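Local coordinates for protein 4-hydroxybutyrate CoA-transferase (Porphyromonas gingivalis, PDB 3EH7) that probably transfers coenzyme A between acetate and related short-chain carboxylates, at residues 246-251 with 255-260; 394-399 with 420-425. One frame throughout, in Å; residues are numbered along the deposited sequence.

Interaction 1 of 2, residues 246-251 with 255-260; sequences DGVVEL and GVITGK
The carbonyl oxygen of Leu251, in the last turn of helix 246-253, gathers one straight bond and two weaker ones. Ile257 N gives Leu251 O a nearly straight bond of 3.2 Å, with an N-H...O angle of 175°, and arrives well above the carbonyl plane. Val256 N lies 3.0 Å from Leu251 O, but its N-H is bent, making that bond weak; the hydroxyl of Ser254, which also bonds Glu250 O, adds another weak one. Gly255 is the first residue to leave helical geometry. With its positive phi of 87° it ends the helix in a Schellman motif, turning the chain back across the last turn. A side chain in this conformation would be pressed against the preceding carbonyl oxygen, so glycine suits the place.

Once reversed, the chain lays two apolar side chains on the helix end. Ile257 crosses Leu251 at about a right angle, its CD1 reaching Leu251 CB at 3.6 Å. The same methyl group continues to Val248, one turn earlier, where Ile257 CD1 meets Val248 CG1 at 4.0 Å. The reach comes from an extended isoleucine chain (chi2 172°). Val256 meets the CD2 methyl of Leu251: its CB is 3.7 Å from Leu251 CD2, and both its methyls lie near that branch. Branched aliphatic residues thus fill the buried interior of the turn. Further on, Thr258 OG1 accepts from Lys260 N at 3.0 Å in an ST turn and also bonds Asp236.

Around the contact, Leu228 of helix 222-229 touches both Val248 and Leu251, and Ile239 of strand 238-240 meets Val248 and Ile257, seating the helix end and its returning loop against the mixed sheet.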
loop_
_atom_site.group_PDB
_atom_site.type_symbol
_atom_site.label_atom_id
_atom_site.label_comp_id
_atom_site.label_asym_id
_atom_site.label_seq_id
_atom_site.Cartn_x
_atom_site.Cartn_y
_atom_site.Cartn_z
ATOM N N ASP A 246 -8.060 -25.082 12.486
ATOM C CA ASP A 246 -8.145 -25.892 13.695
ATOM C C ASP A 246 -7.463 -25.245 14.869
ATOM O O ASP A 246 -8.000 -25.281 15.982
ATOM C CB ASP A 246 -7.565 -27.294 13.468
ATOM C CG ASP A 246 -8.468 -28.159 12.596
ATOM O OD1 ASP A 246 -9.198 -29.015 13.149
ATOM O OD2 ASP A 246 -8.457 -27.966 11.354
ATOM N N GLY A 247 -6.286 -24.669 14.622
ATOM C CA GLY A 247 -5.439 -24.089 15.682
ATOM C C GLY A 247 -6.138 -22.973 16.447
ATOM O O GLY A 247 -6.009 -22.887 17.661
ATOM N N VAL A 248 -6.897 -22.141 15.718
ATOM C CA VAL A 248 -7.652 -21.044 16.320
ATOM C C VAL A 248 -8.786 -21.604 17.156
ATOM O O VAL A 248 -8.952 -21.200 18.305
ATOM C CB VAL A 248 -8.173 -19.990 15.262
ATOM C CG1 VAL A 248 -9.388 -19.228 15.782
ATOM C CG2 VAL A 248 -7.066 -18.992 14.921
ATOM N N VAL A 249 -9.542 -22.548 16.599
ATOM C CA VAL A 249 -10.688 -23.133 17.310
ATOM C C VAL A 249 -10.254 -23.785 18.620
ATOM O O VAL A 249 -10.989 -23.758 19.615
ATOM C CB VAL A 249 -11.429 -24.168 16.450
ATOM C CG1 VAL A 249 -12.472 -24.924 17.294
ATOM C CG2 VAL A 249 -12.076 -23.523 15.225
ATOM N N GLU A 250 -9.065 -24.380 18.621
ATOM C CA GLU A 250 -8.523 -25.018 19.840
ATOM C C GLU A 250 -8.321 -23.969 20.923
ATOM O O GLU A 250 -8.620 -24.210 22.084
ATOM C CB GLU A 250 -7.203 -25.753 19.556
ATOM C CG GLU A 250 -6.566 -26.353 20.809
ATOM C CD GLU A 250 -5.165 -26.930 20.568
ATOM O OE1 GLU A 250 -4.575 -26.734 19.469
ATOM O OE2 GLU A 250 -4.654 -27.572 21.503
ATOM N N LEU A 251 -7.840 -22.786 20.543
ATOM C CA LEU A 251 -7.681 -21.720 21.530
ATOM C C LEU A 251 -9.004 -21.084 21.928
ATOM O O LEU A 251 -9.098 -20.490 22.998
ATOM C CB LEU A 251 -6.689 -20.660 21.059
ATOM C CG LEU A 251 -5.204 -20.985 21.204
ATOM C CD1 LEU A 251 -4.392 -19.952 20.460
ATOM C CD2 LEU A 251 -4.785 -21.018 22.641
ATOM N N GLY A 255 -10.469 -21.198 25.971
ATOM C CA GLY A 255 -10.693 -19.935 26.675
ATOM C C GLY A 255 -9.693 -18.812 26.443
ATOM O O GLY A 255 -9.810 -17.764 27.045
ATOM N N VAL A 256 -8.706 -19.004 25.580
ATOM C CA VAL A 256 -7.740 -17.934 25.310
ATOM C C VAL A 256 -8.333 -16.883 24.340
ATOM O O VAL A 256 -8.221 -15.686 24.572
ATOM C CB VAL A 256 -6.387 -18.501 24.822
ATOM C CG1 VAL A 256 -5.441 -17.384 24.352
ATOM C CG2 VAL A 256 -5.740 -19.331 25.944
ATOM N N ILE A 257 -8.957 -17.352 23.264
ATOM C CA ILE A 257 -9.519 -16.462 22.256
ATOM C C ILE A 257 -10.977 -16.261 22.591
ATOM O O ILE A 257 -11.764 -17.175 22.392
ATOM C CB ILE A 257 -9.411 -17.031 20.831
ATOM C CG1 ILE A 257 -7.932 -17.083 20.406
ATOM C CG2 ILE A 257 -10.210 -16.129 19.829
ATOM C CD1 ILE A 257 -7.670 -17.814 19.051
ATOM N N THR A 258 -11.297 -15.111 23.177
ATOM C CA THR A 258 -12.653 -14.768 23.607
ATOM C C THR A 258 -13.309 -13.673 22.747
ATOM O O THR A 258 -14.526 -13.491 22.760
ATOM C CB THR A 258 -12.641 -14.248 25.059
ATOM O OG1 THR A 258 -11.868 -13.047 25.114
ATOM C CG2 THR A 258 -12.057 -15.297 26.037
ATOM N N GLY A 259 -12.484 -12.905 22.045
ATOM C CA GLY A 259 -12.948 -11.697 21.383
ATOM C C GLY A 259 -13.390 -10.594 22.322
ATOM O O GLY A 259 -14.011 -9.631 21.883
ATOM N N LYS A 260 -13.108 -10.726 23.611
ATOM C CA LYS A 260 -13.756 -9.871 24.594
ATOM C C LYS A 260 -13.149 -8.477 24.641
ATOM O O LYS A 260 -13.819 -7.538 25.063
ATOM C CB LYS A 260 -13.841 -10.537 25.983
ATOM C CG LYS A 260 -15.102 -11.451 26.123
ATOM C CD LYS A 260 -15.391 -11.867 27.579
ATOM C CE LYS A 260 -14.989 -13.330 27.896
ATOM N NZ LYS A 260 -15.777 -14.366 27.136
#

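Interaction 2 of 2, residues 394-399 with 420-425; sequences TEYGIA and DFREEL
Tyr396 and Arg422 have the closest CA atoms of the two segments, yet these stand 11.9 Å apart, so the type I turn 394-397 and helix 419-433 meet through long side chains alone. Arg422 spans the distance with an extended chain from CG to NE, and its NH2 comes within 3.8 Å of both Tyr396 CG and Tyr396 CD1. This nitrogen approaches the phenol ring obliquely, the ring and guanidinium planes being 88° apart, and Tyr396 CG lies at the edge of the guanidinium, near its plane. Arg422 CZ is 5.4 Å from the centroid of the Tyr396 ring, a long cation-pi pair that can offer at most weak attraction. A stronger tie is the bond from Arg422 NE to the carbonyl of Ala417, which helps fix the guanidinium.

The type I turn closes a tight, two-residue beta hairpin, its ends paired by backbone bonds both ways between Thr394 and Gly397. It joins strand 391-394 to strand 397-400, the outermost of the mixed sheet within this chain. Thr394 OG1 accepts from Tyr396 N at 3.0 Å, an ST turn, and also bonds Ile416 O. Gly397, at phi 142°, has backbone angles that would jam a side chain against the preceding carbonyl oxygen. A flat aromatic ring suits position 396 because it can meet both the Arg422 cation and, edge-to-face, the ring of His418.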
loop_
_atom_site.group_PDB
_atom_site.type_symbol
_atom_site.label_atom_id
_atom_site.label_comp_id
_atom_site.label_asym_id
_atom_site.label_seq_id
_atom_site.Cartn_x
_atom_site.Cartn_y
_atom_site.Cartn_z
ATOM N N THR A 394 12.458 -15.180 12.038
ATOM C CA THR A 394 12.933 -16.516 11.690
ATOM C C THR A 394 13.193 -17.329 12.953
ATOM O O THR A 394 13.015 -16.834 14.059
ATOM C CB THR A 394 14.210 -16.478 10.848
ATOM O OG1 THR A 394 15.314 -16.112 11.679
ATOM C CG2 THR A 394 14.076 -15.510 9.664
ATOM N N GLU A 395 13.615 -18.576 12.770
ATOM C CA GLU A 395 14.068 -19.416 13.880
ATOM C C GLU A 395 15.252 -18.807 14.603
ATOM O O GLU A 395 15.532 -19.227 15.701
ATOM C CB GLU A 395 14.431 -20.840 13.419
ATOM C CG GLU A 395 15.690 -20.988 12.510
ATOM C CD GLU A 395 15.367 -20.967 11.004
ATOM O OE1 GLU A 395 14.417 -20.250 10.585
ATOM O OE2 GLU A 395 16.070 -21.670 10.243
ATOM N N TYR A 396 15.945 -17.834 13.999
ATOM C CA TYR A 396 17.117 -17.231 14.653
ATOM C C TYR A 396 16.805 -15.927 15.359
ATOM O O TYR A 396 17.667 -15.394 16.027
ATOM C CB TYR A 396 18.284 -17.063 13.675
ATOM C CG TYR A 396 18.779 -18.398 13.184
ATOM C CD1 TYR A 396 19.608 -19.187 13.973
ATOM C CD2 TYR A 396 18.388 -18.885 11.934
ATOM C CE1 TYR A 396 20.047 -20.456 13.520
ATOM C CE2 TYR A 396 18.808 -20.131 11.474
ATOM C CZ TYR A 396 19.620 -20.908 12.278
ATOM O OH TYR A 396 19.997 -22.123 11.789
ATOM N N GLY A 397 15.573 -15.433 15.247
ATOM C CA GLY A 397 15.160 -14.272 16.038
ATOM C C GLY A 397 14.260 -13.287 15.314
ATOM O O GLY A 397 13.640 -13.601 14.308
ATOM N N ILE A 398 14.207 -12.080 15.853
ATOM C CA ILE A 398 13.212 -11.096 15.481
ATOM C C ILE A 398 13.963 -9.863 14.974
ATOM O O ILE A 398 14.958 -9.460 15.611
ATOM C CB ILE A 398 12.361 -10.678 16.738
ATOM C CG1 ILE A 398 11.522 -11.855 17.265
ATOM C CG2 ILE A 398 11.466 -9.510 16.432
ATOM C CD1 ILE A 398 11.134 -11.741 18.761
ATOM N N ALA A 399 13.505 -9.272 13.862
ATOM C CA ALA A 399 14.000 -7.963 13.415
ATOM C C ALA A 399 12.839 -7.007 13.220
ATOM O O ALA A 399 11.830 -7.414 12.652
ATOM C CB ALA A 399 14.763 -8.102 12.096
ATOM N N ASP A 420 24.943 -20.158 7.704
ATOM C CA ASP A 420 25.598 -20.549 6.447
ATOM C C ASP A 420 25.494 -19.497 5.327
ATOM O O ASP A 420 26.244 -19.556 4.347
ATOM C CB ASP A 420 25.014 -21.872 5.936
ATOM C CG ASP A 420 25.305 -23.040 6.864
ATOM O OD1 ASP A 420 26.098 -22.888 7.817
ATOM O OD2 ASP A 420 24.731 -24.122 6.639
ATOM N N PHE A 421 24.599 -18.529 5.478
ATOM C CA PHE A 421 24.442 -17.468 4.477
ATOM C C PHE A 421 24.916 -16.087 4.917
ATOM O O PHE A 421 24.973 -15.158 4.094
ATOM C CB PHE A 421 22.999 -17.431 4.022
ATOM C CG PHE A 421 22.619 -18.636 3.252
ATOM C CD1 PHE A 421 23.149 -18.842 1.986
ATOM C CD2 PHE A 421 21.820 -19.612 3.813
ATOM C CE1 PHE A 421 22.838 -19.989 1.264
ATOM C CE2 PHE A 421 21.524 -20.762 3.112
ATOM C CZ PHE A 421 22.016 -20.946 1.831
ATOM N N ARG A 422 25.305 -15.969 6.187
ATOM C CA ARG A 422 25.637 -14.671 6.750
ATOM C C ARG A 422 26.886 -14.045 6.151
ATOM O O ARG A 422 26.967 -12.832 6.027
ATOM C CB ARG A 422 25.779 -14.774 8.263
ATOM C CG ARG A 422 24.447 -15.098 8.966
ATOM C CD ARG A 422 24.516 -14.989 10.480
ATOM N NE ARG A 422 23.291 -15.506 11.072
ATOM C CZ ARG A 422 23.177 -16.002 12.297
ATOM N NH1 ARG A 422 24.217 -16.024 13.116
ATOM N NH2 ARG A 422 22.024 -16.496 12.706
ATOM N N GLU A 423 27.861 -14.877 5.786
ATOM C CA GLU A 423 29.102 -14.386 5.247
ATOM C C GLU A 423 28.899 -13.729 3.894
ATOM O O GLU A 423 29.385 -12.627 3.668
ATOM C CB GLU A 423 30.124 -15.519 5.121
ATOM C CG GLU A 423 31.523 -15.029 4.945
ATOM C CD GLU A 423 32.555 -16.161 4.928
ATOM O OE1 GLU A 423 32.441 -17.105 5.748
ATOM O OE2 GLU A 423 33.492 -16.093 4.101
ATOM N N GLU A 424 28.200 -14.416 3.000
ATOM C CA GLU A 424 27.918 -13.880 1.682
ATOM C C GLU A 424 26.968 -12.671 1.754
ATOM O O GLU A 424 27.133 -11.711 1.013
ATOM C CB GLU A 424 27.333 -14.963 0.781
ATOM C CG GLU A 424 26.878 -14.406 -0.562
ATOM C CD GLU A 424 27.110 -15.326 -1.756
ATOM O OE1 GLU A 424 27.257 -16.569 -1.586
ATOM O OE2 GLU A 424 27.126 -14.773 -2.882
ATOM N N LEU A 425 25.983 -12.706 2.649
ATOM C CA LEU A 425 25.120 -11.536 2.834
ATOM C C LEU A 425 25.939 -10.321 3.305
ATOM O O LEU A 425 25.754 -9.200 2.812
ATOM C CB LEU A 425 23.982 -11.823 3.815
ATOM C CG LEU A 425 22.863 -12.738 3.320
ATOM C CD1 LEU A 425 22.038 -13.169 4.530
ATOM C CD2 LEU A 425 21.953 -12.056 2.227
#

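Overall arrangement
Interaction 1 closes before interaction 2 opens along the chain, and the two do not touch: their centres are 32 Å apart and their nearest atoms about 18 Å. The mixed sheet relates them. Interaction 1 packs against its strand 238-240, whereas interaction 2 involves the hairpin of strands 391-394 and 397-400, the latter outermost within this chain; strands 215-217, 310-314 and 355-359 lie between in the sheet order. The first is a buried, local helix-ending turn, the second a sparse surface meeting between residues farther apart in sequence. Interaction 1 thus seats a helix end on the sheet, while interaction 2 only brings the C-terminal helix beside the hairpin.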